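Local coordinates for protein probable zinc protease PqqL (Escherichia coli, PDB 6OFT) that probably cleaves peptides as a periplasmic zinc metalloprotease of the M16 family, the chain here being the first half of the enzyme, at residues T40-E45 with R169-L174; A53-H58 with A184-F189; N163-D168 with R232-K237; G136-E141 with G173-V178; L263-V268 with D316-F321. All blocks are in the same frame, centred on the assembly; numbering follows the deposited sequence.

Contact 1. Residues T40-E45 with R169-L174; sequences TGSLQE and REPIGL
The side chains of R169 and E45 run antiparallel alongside one another where two loops of the M16 peptidase domain meet. One loop runs from strand 31-38 to helix 52-59, the helix of the HXXEH zinc motif; the other makes a type I turn from E170 to G173. The arginine takes hold of the backbone of E45 and not of its carboxylate: R169 NE lies 3.0 Å and R169 NH2 3.2 Å from E45 O, a side-on grip of two nitrogens on a single atom. That oxygen sits in the guanidinium plane, yet both nitrogens come to it from the same face of its carbonyl, with NE well above the carbonyl plane. A bend at chi2 (-61°) folds the arginine over the S42 and L43 carbonyls, its CD resting 3.4 Å from S42 O. D47 forms a salt bridge with NH2 and further fixes the rotation of the group.

S42 answers from the other loop. With chi1 at 59° its OG swings between the backbone N and the carbonyl carbon and donates to R169 O at 2.7 Å, while P171 CG packs 3.8 Å from the same hydroxyl. The carboxylate of E45, its plane turned 34° from the guanidinium, spends its two oxygens on G51 N and A53 N at the start of helix 52-59, a setting that would be expected to stabilise its negative charge. Two waters complete the junction: one donates to E45 OE2 and P171 O, and the second donates to E45 OE1 at 2.9 Å and to E170 O at 2.8 Å.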
# COMPACT_ATOMS: atom_id res chain seq x y z
N THR A 40 12.88 1.75 7.26
CA THR A 40 12.47 2.75 8.24
C THR A 40 11.85 3.92 7.51
O THR A 40 12.43 4.43 6.54
CB THR A 40 13.68 3.24 9.08
OG1 THR A 40 14.29 2.15 9.76
CG2 THR A 40 13.29 4.35 10.09
N GLY A 41 10.68 4.33 7.99
CA GLY A 41 9.92 5.48 7.54
C GLY A 41 9.61 6.41 8.71
O GLY A 41 10.37 6.48 9.67
N SER A 42 8.49 7.12 8.64
CA SER A 42 8.07 8.08 9.67
C SER A 42 7.67 7.44 11.00
O SER A 42 7.73 8.14 12.00
CB SER A 42 6.93 8.95 9.15
OG SER A 42 5.84 8.12 8.79
N LEU A 43 7.23 6.15 11.02
CA LEU A 43 6.80 5.52 12.29
C LEU A 43 7.86 5.61 13.39
O LEU A 43 7.52 5.83 14.55
CB LEU A 43 6.36 4.05 12.12
CG LEU A 43 5.12 3.72 11.28
CD1 LEU A 43 4.95 2.24 11.14
CD2 LEU A 43 3.86 4.31 11.84
N GLN A 44 9.14 5.45 13.02
CA GLN A 44 10.27 5.41 13.96
C GLN A 44 10.73 6.75 14.49
O GLN A 44 11.56 6.77 15.40
CB GLN A 44 11.45 4.67 13.34
CG GLN A 44 11.12 3.24 12.90
CD GLN A 44 10.60 2.35 14.01
OE1 GLN A 44 11.04 2.40 15.16
NE2 GLN A 44 9.64 1.50 13.67
N GLU A 45 10.20 7.87 13.95
CA GLU A 45 10.56 9.22 14.38
C GLU A 45 10.18 9.48 15.84
O GLU A 45 9.09 9.10 16.28
CB GLU A 45 9.85 10.26 13.51
CG GLU A 45 10.28 10.31 12.05
CD GLU A 45 9.39 11.17 11.17
OE1 GLU A 45 8.28 11.55 11.60
OE2 GLU A 45 9.82 11.48 10.03
N ARG A 169 2.01 9.82 13.03
CA ARG A 169 3.22 9.83 12.21
C ARG A 169 3.01 9.97 10.69
O ARG A 169 3.63 9.24 9.92
CB ARG A 169 4.08 8.58 12.52
CG ARG A 169 4.68 8.52 13.93
CD ARG A 169 5.62 9.69 14.19
NE ARG A 169 6.27 9.65 15.50
CZ ARG A 169 5.76 10.15 16.61
NH1 ARG A 169 4.55 10.72 16.60
NH2 ARG A 169 6.43 10.09 17.75
N GLU A 170 2.21 10.97 10.26
CA GLU A 170 2.03 11.24 8.82
C GLU A 170 3.43 11.63 8.24
O GLU A 170 4.13 12.44 8.85
CB GLU A 170 1.02 12.37 8.60
CG GLU A 170 0.30 12.29 7.26
CD GLU A 170 -0.24 13.60 6.72
OE1 GLU A 170 -0.53 14.51 7.53
OE2 GLU A 170 -0.38 13.71 5.48
N PRO A 171 3.88 11.01 7.11
CA PRO A 171 5.25 11.25 6.63
C PRO A 171 5.70 12.71 6.43
O PRO A 171 6.85 13.01 6.74
CB PRO A 171 5.31 10.46 5.32
CG PRO A 171 4.33 9.34 5.52
CD PRO A 171 3.20 9.95 6.32
N ILE A 172 4.82 13.63 5.98
CA ILE A 172 5.20 15.04 5.80
C ILE A 172 5.67 15.70 7.14
O ILE A 172 6.47 16.64 7.10
CB ILE A 172 4.09 15.88 5.09
CG1 ILE A 172 4.59 17.27 4.64
CG2 ILE A 172 2.81 16.00 5.95
CD1 ILE A 172 5.55 17.31 3.38
N GLY A 173 5.17 15.20 8.27
CA GLY A 173 5.49 15.71 9.60
C GLY A 173 4.90 17.09 9.88
O GLY A 173 3.81 17.41 9.40
N LEU A 174 5.64 17.90 10.66
CA LEU A 174 5.22 19.25 11.07
C LEU A 174 6.10 20.29 10.41
O LEU A 174 7.32 20.12 10.39
CB LEU A 174 5.31 19.44 12.59
CG LEU A 174 4.55 18.51 13.55
CD1 LEU A 174 4.60 19.09 14.97
CD2 LEU A 174 3.08 18.34 13.15
O HOH W 1 8.95 11.59 7.48
O HOH W 2 5.51 12.28 11.27

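Contact 2. Residues A53-H58 with A184-F189; sequences AHFVEH and AQLRQF
A53, F55 and V56 meet L186 and F189 in an apolar helix-on-helix contact, buried, between helix 52-59 and helix 183-193. The first helix carries the HXXEH motif of the M16 peptidases, and the short segments cross almost at right angles (-96°) with their axes 9.7 Å apart. H54 and H58, predicted zinc ligands, and E57, the predicted proton acceptor, take no part, so helix 183-193 backs the motif helix from the side that does not carry these residues.

L186 stands across F55 and lays both methyls over one face of its ring. L186 CD1 is 4.0 Å from the centroid of the F55 ring in a CH-pi contact, offset toward the rim, and L186 CD2 reaches 3.8 Å from F55 CG at the root of the ring. With F55 CG anti to the backbone N (chi1 -156°), the ring stands where it also touches V131 and I138 of helix 128-144, the helix that supplies E134, the third predicted zinc ligand.

V56 uses one branch for two partners: V56 CG2 sits 3.5 Å from the backbone oxygen of L186 and 4.0 Å from F189 CD2. The ring of F189, inclined to W193 on its own helix, turns a face to the backbone of A53, whose N lies above the rim; beside it, A53 CB touches F189 CZ at 3.7 Å.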
# COMPACT_ATOMS: atom_id res chain seq x y z
N ALA A 53 12.23 11.70 8.62
CA ALA A 53 12.49 10.61 7.67
C ALA A 53 12.36 11.13 6.22
O ALA A 53 13.21 10.82 5.39
CB ALA A 53 11.52 9.45 7.90
N HIS A 54 11.33 11.96 5.96
CA HIS A 54 11.02 12.56 4.66
C HIS A 54 12.05 13.64 4.30
O HIS A 54 12.45 13.75 3.14
CB HIS A 54 9.56 13.06 4.64
CG HIS A 54 9.15 13.83 3.42
ND1 HIS A 54 8.79 15.16 3.50
CD2 HIS A 54 9.04 13.42 2.14
CE1 HIS A 54 8.49 15.53 2.26
NE2 HIS A 54 8.64 14.52 1.41
N PHE A 55 12.48 14.44 5.30
CA PHE A 55 13.50 15.49 5.12
C PHE A 55 14.84 14.82 4.74
O PHE A 55 15.47 15.26 3.77
CB PHE A 55 13.63 16.37 6.39
CG PHE A 55 14.19 17.77 6.21
CD1 PHE A 55 15.28 18.01 5.38
CD2 PHE A 55 13.67 18.84 6.93
CE1 PHE A 55 15.80 19.31 5.22
CE2 PHE A 55 14.19 20.14 6.78
CZ PHE A 55 15.26 20.36 5.94
N VAL A 56 15.23 13.72 5.44
CA VAL A 56 16.46 12.95 5.15
C VAL A 56 16.47 12.48 3.67
O VAL A 56 17.48 12.62 2.99
CB VAL A 56 16.70 11.77 6.15
CG1 VAL A 56 17.71 10.75 5.62
CG2 VAL A 56 17.16 12.29 7.51
N GLU A 57 15.31 11.95 3.18
CA GLU A 57 15.10 11.47 1.81
C GLU A 57 15.44 12.55 0.77
O GLU A 57 16.19 12.28 -0.16
CB GLU A 57 13.65 10.97 1.67
CG GLU A 57 13.31 10.40 0.30
CD GLU A 57 12.11 11.08 -0.31
OE1 GLU A 57 12.27 11.77 -1.34
OE2 GLU A 57 11.01 10.96 0.26
N HIS A 58 14.92 13.77 0.96
CA HIS A 58 15.20 14.93 0.12
C HIS A 58 16.71 15.29 0.15
O HIS A 58 17.28 15.63 -0.88
CB HIS A 58 14.36 16.13 0.59
CG HIS A 58 12.97 16.14 0.03
ND1 HIS A 58 12.58 17.09 -0.89
CD2 HIS A 58 11.94 15.29 0.26
CE1 HIS A 58 11.32 16.80 -1.18
NE2 HIS A 58 10.89 15.73 -0.52
N ALA A 184 22.62 18.67 12.13
CA ALA A 184 23.15 17.65 13.05
C ALA A 184 22.05 16.68 13.47
O ALA A 184 22.31 15.49 13.57
CB ALA A 184 23.79 18.31 14.27
N GLN A 185 20.81 17.18 13.68
CA GLN A 185 19.65 16.33 14.02
C GLN A 185 19.24 15.42 12.84
O GLN A 185 18.87 14.26 13.04
CB GLN A 185 18.47 17.17 14.51
CG GLN A 185 18.65 17.70 15.93
CD GLN A 185 17.63 18.76 16.32
OE1 GLN A 185 17.18 19.59 15.52
NE2 GLN A 185 17.26 18.76 17.59
N LEU A 186 19.32 15.95 11.60
CA LEU A 186 19.01 15.18 10.39
C LEU A 186 20.05 14.07 10.22
O LEU A 186 19.69 12.94 9.90
CB LEU A 186 19.02 16.08 9.14
CG LEU A 186 17.94 17.13 9.05
CD1 LEU A 186 18.21 18.04 7.88
CD2 LEU A 186 16.54 16.50 8.91
N ARG A 187 21.33 14.41 10.49
CA ARG A 187 22.49 13.51 10.43
C ARG A 187 22.32 12.40 11.46
O ARG A 187 22.63 11.26 11.17
CB ARG A 187 23.78 14.31 10.74
CG ARG A 187 25.07 13.71 10.18
CD ARG A 187 26.31 14.51 10.58
NE ARG A 187 26.11 15.97 10.50
CZ ARG A 187 26.39 16.71 9.43
NH1 ARG A 187 26.93 16.16 8.35
NH2 ARG A 187 26.16 18.02 9.45
N GLN A 188 21.83 12.74 12.67
CA GLN A 188 21.61 11.78 13.75
C GLN A 188 20.59 10.69 13.35
O GLN A 188 20.87 9.50 13.54
CB GLN A 188 21.17 12.52 15.03
CG GLN A 188 21.06 11.67 16.29
CD GLN A 188 20.89 12.49 17.56
OE1 GLN A 188 21.17 12.01 18.67
NE2 GLN A 188 20.42 13.74 17.45
N PHE A 189 19.44 11.08 12.77
CA PHE A 189 18.42 10.13 12.30
C PHE A 189 19.02 9.24 11.21
O PHE A 189 18.90 8.02 11.28
CB PHE A 189 17.18 10.87 11.77
CG PHE A 189 16.02 9.99 11.33
CD1 PHE A 189 14.97 9.72 12.20
CD2 PHE A 189 15.98 9.46 10.04
CE1 PHE A 189 13.90 8.91 11.80
CE2 PHE A 189 14.91 8.66 9.64
CZ PHE A 189 13.87 8.39 10.52

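Contact 3. Residues N163-D168 with R232-K237; sequences NTRNLD and RVWPTK
R165 sends its CG anti to the backbone N (chi1 169°) and then bends at chi2 (71°), and this lays the whole side chain along one face of the W234 indole. The guanidinium stacks on the ring with planes 14° apart. R165 CZ comes within 3.4 Å of W234 CZ2, and the cation-pi contact is off-centre, while R165 CG covers the six-membered ring in a CH-pi contact, 3.9 Å from its centroid. CB of R232 packs on the opposite face of the indole. The polar end is held elsewhere too: R165 NE is hydrogen-bonded to L43 O, and a water accepts from R165 NH2 at 2.8 Å and weakly from R232 NH1.

Further along, a second water ties the two segments together, accepting from R165 N and donating to W234 O and to T236 OG1, which is also hydrogen-bonded with D316 OD1. T164 and T236 lie side by side with their CG2 methyls 3.7 Å apart. T164 OG1, hydrogen-bonded to L161 O, accepts from L167 N at 3.1 Å, an ST motif. At the edge of the contact N163 ND2 donates to K237 O at 3.0 Å, approaching from above the carbonyl plane.

Segment 232-237 lies in the loop leading from helix 209-220 to strand 242-248 of the second sheet, so this arginine-on-tryptophan cation-pi stack joins what is probably the linker between the two M16 domains to the loop after helix 148-160.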
# COMPACT_ATOMS: atom_id res chain seq x y z
N ASN A 163 -6.03 4.34 17.32
CA ASN A 163 -5.13 3.43 18.05
C ASN A 163 -3.95 2.87 17.23
O ASN A 163 -3.43 1.81 17.57
CB ASN A 163 -5.91 2.30 18.72
CG ASN A 163 -7.00 2.75 19.66
OD1 ASN A 163 -6.93 3.82 20.27
ND2 ASN A 163 -8.03 1.95 19.79
N THR A 164 -3.52 3.58 16.18
CA THR A 164 -2.35 3.18 15.39
C THR A 164 -1.23 4.18 15.67
O THR A 164 -1.51 5.34 15.97
CB THR A 164 -2.65 3.16 13.87
OG1 THR A 164 -2.90 4.49 13.44
CG2 THR A 164 -3.81 2.28 13.49
N ARG A 165 0.04 3.77 15.49
CA ARG A 165 1.17 4.71 15.60
C ARG A 165 1.12 5.66 14.35
O ARG A 165 1.52 6.82 14.45
CB ARG A 165 2.50 3.94 15.70
CG ARG A 165 3.77 4.76 15.55
CD ARG A 165 4.07 5.68 16.72
NE ARG A 165 5.47 6.08 16.65
CZ ARG A 165 6.16 6.61 17.66
NH1 ARG A 165 5.57 6.84 18.83
NH2 ARG A 165 7.44 6.90 17.51
N ASN A 166 0.59 5.14 13.22
CA ASN A 166 0.37 5.82 11.93
C ASN A 166 -0.42 7.12 12.10
O ASN A 166 -0.17 8.09 11.38
CB ASN A 166 -0.38 4.89 10.95
CG ASN A 166 0.36 3.60 10.69
OD1 ASN A 166 0.52 2.77 11.57
ND2 ASN A 166 0.85 3.42 9.47
N LEU A 167 -1.38 7.14 13.06
CA LEU A 167 -2.20 8.32 13.33
C LEU A 167 -1.31 9.53 13.71
O LEU A 167 -1.51 10.63 13.21
CB LEU A 167 -3.23 8.01 14.45
CG LEU A 167 -4.15 9.18 14.94
CD1 LEU A 167 -5.20 9.55 13.88
CD2 LEU A 167 -4.84 8.81 16.26
N ASP A 168 -0.29 9.30 14.53
CA ASP A 168 0.62 10.34 15.02
C ASP A 168 1.89 10.55 14.16
O ASP A 168 2.75 11.35 14.54
CB ASP A 168 1.03 9.97 16.46
CG ASP A 168 -0.16 9.91 17.40
OD1 ASP A 168 -0.77 10.97 17.64
OD2 ASP A 168 -0.48 8.81 17.89
N ARG A 232 10.96 -0.33 16.05
CA ARG A 232 9.95 -0.66 17.06
C ARG A 232 8.64 -1.00 16.36
O ARG A 232 8.43 -0.59 15.20
CB ARG A 232 9.75 0.50 18.03
CG ARG A 232 10.95 0.76 18.95
CD ARG A 232 10.92 2.16 19.51
NE ARG A 232 9.86 2.35 20.51
CZ ARG A 232 9.51 3.53 21.02
NH1 ARG A 232 10.12 4.64 20.64
NH2 ARG A 232 8.54 3.60 21.92
N VAL A 233 7.78 -1.77 17.02
CA VAL A 233 6.47 -2.18 16.50
C VAL A 233 5.43 -1.74 17.53
O VAL A 233 5.62 -1.95 18.73
CB VAL A 233 6.40 -3.72 16.17
CG1 VAL A 233 5.01 -4.12 15.67
CG2 VAL A 233 7.45 -4.11 15.13
N TRP A 234 4.37 -1.06 17.06
CA TRP A 234 3.26 -0.61 17.89
C TRP A 234 1.99 -1.41 17.52
O TRP A 234 1.36 -1.14 16.49
CB TRP A 234 3.02 0.90 17.74
CG TRP A 234 4.12 1.76 18.31
CD1 TRP A 234 4.17 2.31 19.56
CD2 TRP A 234 5.33 2.15 17.65
NE1 TRP A 234 5.33 3.03 19.71
CE2 TRP A 234 6.06 2.95 18.55
CE3 TRP A 234 5.85 1.93 16.36
CZ2 TRP A 234 7.31 3.50 18.22
CZ3 TRP A 234 7.07 2.50 16.02
CH2 TRP A 234 7.77 3.30 16.94
N PRO A 235 1.62 -2.45 18.32
CA PRO A 235 0.41 -3.21 17.99
C PRO A 235 -0.85 -2.34 18.03
O PRO A 235 -1.04 -1.55 18.97
CB PRO A 235 0.38 -4.32 19.06
CG PRO A 235 1.79 -4.36 19.63
CD PRO A 235 2.24 -2.93 19.57
N THR A 236 -1.66 -2.43 16.95
CA THR A 236 -2.91 -1.67 16.83
C THR A 236 -3.93 -2.26 17.80
O THR A 236 -4.00 -3.48 17.96
CB THR A 236 -3.40 -1.65 15.37
OG1 THR A 236 -2.39 -1.08 14.53
CG2 THR A 236 -4.71 -0.90 15.19
N LYS A 237 -4.67 -1.39 18.48
CA LYS A 237 -5.67 -1.81 19.47
C LYS A 237 -7.06 -1.57 18.89
O LYS A 237 -7.30 -0.53 18.27
CB LYS A 237 -5.47 -1.05 20.79
CG LYS A 237 -6.29 -1.60 21.97
CD LYS A 237 -6.26 -0.72 23.22
CE LYS A 237 -7.24 0.44 23.20
NZ LYS A 237 -8.66 -0.01 23.31
O HOH W 3 -0.11 0.73 15.16
O HOH W 4 8.47 7.48 20.03

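Contact 4. Residues G136-E141 with G173-V178; sequences GVITEE and GLMDTV
I138 and V178 provide the apolar part of a contact between helix 128-144 and the first turn of helix 175-180. Their branches meet obliquely, I138 CG2 lying 3.8 Å from V178 CG2 and 3.9 Å from V178 CG1, so that the isoleucine methyl nestles against both arms of the valine. M175 CE adds a looser touch at 4.4 Å from I138 CG2.

Sulfur contacts form a second group. M175 is bent at chi2 (-55°) and again at chi3, which curls the thioether back against the neighbouring helix. M175 SD rests 3.7 Å from T139 CA and 4.0 Å from T139 OG1, the two side chains passing alongside with opposite headings.

Polar groups come third. T139 OG1 bonds to R135 O in its own helix and turns only a van der Waals surface to V178 CG1, 3.9 Å away. R135 NH1 hydrogen-bonds to V178 O and so links the two helices beside the apolar contact. L174 occupies the N-cap position, and its O receives V178 N at 3.1 Å as the new helix begins.

I138, which touches H54 and lies about 4 Å from the side chain of H58, both predicted zinc ligands, is an apolar second-shell residue. Between the side chains of the two segments the contact is dispersion among aliphatic and thioether groups; direction comes from the R135-V178 bond, and together they probably hold helix 175-180 behind the predicted metal site.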
# COMPACT_ATOMS: atom_id res chain seq x y z
N GLY A 136 12.27 25.25 2.56
CA GLY A 136 11.33 25.92 1.67
C GLY A 136 10.62 24.98 0.72
O GLY A 136 9.42 25.13 0.49
N VAL A 137 11.36 23.99 0.19
CA VAL A 137 10.90 22.94 -0.74
C VAL A 137 9.79 22.11 -0.10
O VAL A 137 8.70 21.99 -0.67
CB VAL A 137 12.08 22.05 -1.25
CG1 VAL A 137 11.59 20.78 -1.97
CG2 VAL A 137 13.01 22.85 -2.14
N ILE A 138 10.07 21.55 1.09
CA ILE A 138 9.15 20.70 1.85
C ILE A 138 7.89 21.48 2.26
O ILE A 138 6.79 20.95 2.10
CB ILE A 138 9.88 19.97 3.02
CG1 ILE A 138 10.98 19.03 2.45
CG2 ILE A 138 8.89 19.19 3.92
CD1 ILE A 138 12.09 18.66 3.41
N THR A 139 8.05 22.73 2.72
CA THR A 139 6.96 23.64 3.10
C THR A 139 6.00 23.85 1.91
O THR A 139 4.78 23.75 2.09
CB THR A 139 7.51 24.96 3.70
OG1 THR A 139 8.42 24.66 4.77
CG2 THR A 139 6.41 25.90 4.21
N GLU A 140 6.56 24.07 0.69
CA GLU A 140 5.78 24.26 -0.53
C GLU A 140 5.04 22.99 -0.97
O GLU A 140 3.87 23.06 -1.35
CB GLU A 140 6.63 24.85 -1.66
CG GLU A 140 6.80 26.36 -1.51
CD GLU A 140 7.57 27.05 -2.61
OE1 GLU A 140 6.95 27.76 -3.43
OE2 GLU A 140 8.82 26.91 -2.63
N GLU A 141 5.72 21.83 -0.88
CA GLU A 141 5.14 20.54 -1.22
C GLU A 141 3.99 20.18 -0.28
O GLU A 141 2.97 19.65 -0.73
CB GLU A 141 6.21 19.44 -1.24
CG GLU A 141 7.18 19.59 -2.39
CD GLU A 141 8.38 18.67 -2.38
OE1 GLU A 141 9.14 18.67 -3.37
OE2 GLU A 141 8.56 17.94 -1.38
N GLY A 173 5.17 15.20 8.27
CA GLY A 173 5.49 15.71 9.60
C GLY A 173 4.90 17.09 9.88
O GLY A 173 3.81 17.41 9.40
N LEU A 174 5.64 17.90 10.66
CA LEU A 174 5.22 19.25 11.07
C LEU A 174 6.10 20.29 10.41
O LEU A 174 7.32 20.12 10.39
CB LEU A 174 5.31 19.44 12.59
CG LEU A 174 4.55 18.51 13.55
CD1 LEU A 174 4.60 19.09 14.97
CD2 LEU A 174 3.08 18.34 13.15
N MET A 175 5.50 21.40 9.92
CA MET A 175 6.27 22.47 9.27
C MET A 175 7.19 23.19 10.23
O MET A 175 8.21 23.70 9.80
CB MET A 175 5.37 23.45 8.50
CG MET A 175 4.65 22.81 7.31
SD MET A 175 5.75 21.98 6.13
CE MET A 175 5.55 20.26 6.60
N ASP A 176 6.84 23.17 11.52
CA ASP A 176 7.64 23.76 12.59
C ASP A 176 8.90 22.93 12.84
O ASP A 176 9.94 23.49 13.17
CB ASP A 176 6.79 23.99 13.85
CG ASP A 176 5.64 24.97 13.61
OD1 ASP A 176 4.54 24.51 13.20
OD2 ASP A 176 5.83 26.19 13.81
N THR A 177 8.83 21.60 12.60
CA THR A 177 10.02 20.73 12.71
C THR A 177 10.89 20.96 11.46
O THR A 177 12.11 21.12 11.58
CB THR A 177 9.60 19.27 12.90
OG1 THR A 177 8.82 19.17 14.08
CG2 THR A 177 10.81 18.32 13.00
N VAL A 178 10.26 21.04 10.27
CA VAL A 178 10.89 21.30 8.96
C VAL A 178 11.69 22.63 8.99
O VAL A 178 12.82 22.68 8.48
CB VAL A 178 9.83 21.21 7.81
CG1 VAL A 178 10.35 21.78 6.48
CG2 VAL A 178 9.35 19.77 7.63

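Contact 5. Residues L263-V268 with D316-F321; sequences LPMVQV and DYQSLF
L263 and Q318 face each other as a hydrogen-bonded pair of antiparallel strands: L263 N donates to Q318 O at 2.8 Å and Q318 N returns the bond to L263 O at 2.9 Å, both nearly straight. Two residues further, M265 N gives a third bond to D316 O at 2.9 Å, approaching from above that carbonyl's plane. The Q318 side chain then adds a fourth. Its first torsion folds CG back over its own backbone (chi1 69°), and the extended chain carries Q318 NE2 to P264 O at 3.1 Å, with the oxygen in the plane of the amide and an N-H...O angle of 168°. The P264 carbonyl thus receives a side-chain N-H just where the strand ends.

Packing surrounds this ladder. P264 and Y317 form the next, non-hydrogen-bonded pair, and the tyrosine ring turns one face to the L263-P264 peptide, with P264 CA 4.0 Å from the ring centroid in a CH-pi contact. P264 CG lies alongside at 3.9 Å from Y317 CE1. On the face of the sheet that bears L263 and Q318, their CG atoms touch at 3.7 Å, L263 CD2 meets L320 CD1, and M265 lies athwart Q318 to bring M265 CE against Q318 OE1.

Strands 256-264 and 317-326 run side by side within the five-stranded sheet, between strand 430-436 and strand 303-314. Helix 271-296 packs W280 on both L263 and L320, while D316 bonds to T236 of the probable linker loop.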
# COMPACT_ATOMS: atom_id res chain seq x y z
N LEU A 263 -9.85 -4.51 11.19
CA LEU A 263 -9.50 -5.84 11.71
C LEU A 263 -8.02 -6.17 11.51
O LEU A 263 -7.41 -5.59 10.60
CB LEU A 263 -10.39 -6.92 11.01
CG LEU A 263 -10.26 -7.09 9.48
CD1 LEU A 263 -10.57 -8.50 9.07
CD2 LEU A 263 -11.17 -6.12 8.72
N PRO A 264 -7.45 -7.14 12.26
CA PRO A 264 -6.04 -7.50 12.03
C PRO A 264 -5.76 -7.95 10.61
O PRO A 264 -6.64 -8.49 9.92
CB PRO A 264 -5.81 -8.66 13.02
CG PRO A 264 -6.80 -8.43 14.11
CD PRO A 264 -8.02 -7.92 13.39
N MET A 265 -4.54 -7.67 10.14
CA MET A 265 -4.14 -8.08 8.81
C MET A 265 -3.09 -9.17 8.95
O MET A 265 -2.05 -8.93 9.55
CB MET A 265 -3.59 -6.90 8.00
CG MET A 265 -3.18 -7.29 6.60
SD MET A 265 -2.84 -5.85 5.61
CE MET A 265 -4.03 -6.10 4.29
N VAL A 266 -3.37 -10.37 8.40
CA VAL A 266 -2.41 -11.47 8.47
C VAL A 266 -1.43 -11.38 7.32
O VAL A 266 -1.78 -10.99 6.20
CB VAL A 266 -3.06 -12.89 8.64
CG1 VAL A 266 -3.47 -13.51 7.29
CG2 VAL A 266 -2.14 -13.83 9.42
N GLN A 267 -0.18 -11.67 7.62
CA GLN A 267 0.91 -11.69 6.65
C GLN A 267 0.84 -13.07 5.99
O GLN A 267 0.76 -14.07 6.71
CB GLN A 267 2.26 -11.51 7.37
CG GLN A 267 2.37 -10.21 8.17
CD GLN A 267 2.80 -9.05 7.31
OE1 GLN A 267 2.02 -8.50 6.52
NE2 GLN A 267 4.06 -8.67 7.45
N VAL A 268 0.83 -13.14 4.65
CA VAL A 268 0.78 -14.42 3.94
C VAL A 268 2.20 -15.03 3.89
O VAL A 268 3.02 -14.65 3.04
CB VAL A 268 0.08 -14.33 2.55
CG1 VAL A 268 0.09 -15.68 1.83
CG2 VAL A 268 -1.35 -13.83 2.68
N ASP A 316 0.14 -4.14 11.00
CA ASP A 316 -0.59 -5.32 11.50
C ASP A 316 -2.11 -5.27 11.27
O ASP A 316 -2.81 -6.12 11.81
CB ASP A 316 -0.33 -5.43 13.01
CG ASP A 316 -0.84 -4.26 13.85
OD1 ASP A 316 -1.17 -3.20 13.27
OD2 ASP A 316 -0.92 -4.41 15.09
N TYR A 317 -2.61 -4.25 10.55
CA TYR A 317 -4.03 -3.98 10.47
C TYR A 317 -4.56 -3.53 9.13
O TYR A 317 -3.87 -2.87 8.36
CB TYR A 317 -4.41 -2.93 11.53
CG TYR A 317 -5.33 -3.43 12.63
CD1 TYR A 317 -4.87 -4.32 13.60
CD2 TYR A 317 -6.63 -2.95 12.74
CE1 TYR A 317 -5.69 -4.73 14.65
CE2 TYR A 317 -7.46 -3.36 13.79
CZ TYR A 317 -6.99 -4.26 14.73
OH TYR A 317 -7.80 -4.68 15.76
N GLN A 318 -5.84 -3.84 8.91
CA GLN A 318 -6.56 -3.49 7.69
C GLN A 318 -7.98 -3.00 7.95
O GLN A 318 -8.56 -3.20 9.02
CB GLN A 318 -6.62 -4.72 6.76
CG GLN A 318 -7.51 -5.87 7.25
CD GLN A 318 -7.48 -7.06 6.33
OE1 GLN A 318 -7.59 -6.92 5.12
NE2 GLN A 318 -7.34 -8.25 6.89
N SER A 319 -8.55 -2.40 6.92
CA SER A 319 -9.95 -2.03 6.91
C SER A 319 -10.62 -2.65 5.72
O SER A 319 -10.10 -2.62 4.60
CB SER A 319 -10.17 -0.53 6.90
OG SER A 319 -11.56 -0.27 7.02
N LEU A 320 -11.79 -3.24 5.96
CA LEU A 320 -12.65 -3.78 4.92
C LEU A 320 -13.86 -2.86 4.87
O LEU A 320 -14.56 -2.71 5.87
CB LEU A 320 -13.07 -5.21 5.27
CG LEU A 320 -12.44 -6.35 4.49
CD1 LEU A 320 -11.01 -6.57 4.91
CD2 LEU A 320 -13.20 -7.63 4.74
N PHE A 321 -14.08 -2.20 3.72
CA PHE A 321 -15.25 -1.33 3.57
C PHE A 321 -16.20 -1.76 2.46
O PHE A 321 -15.78 -2.37 1.47
CB PHE A 321 -14.85 0.14 3.42
CG PHE A 321 -14.08 0.53 2.18
CD1 PHE A 321 -14.73 0.94 1.03
CD2 PHE A 321 -12.69 0.53 2.19
CE1 PHE A 321 -14.02 1.31 -0.11
CE2 PHE A 321 -11.97 0.92 1.06
CZ PHE A 321 -12.64 1.33 -0.08

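Contacts 1, 2 and 4 cluster round the predicted zinc site, their centres about 11 to 13 Å apart. Contact 1 shares G173 and L174 with contact 4, and contact 4 is nested inside the chain loop closed by contact 2. Helices 175-180 and 183-193 follow one another, so a single passage of chain passes from contact 1 through contact 4 to contact 2. Contact 3, with its centre about 12 Å from that of contact 1 and about 13 Å from that of contact 5, bridges toward the second sheet, touching both through Q44-R232 and T236-D316. Contact 5 opens later in the chain, its centre about 31 Å from that of contact 2. The series thus leads from the probable catalytic domain across the probable linker into the second domain.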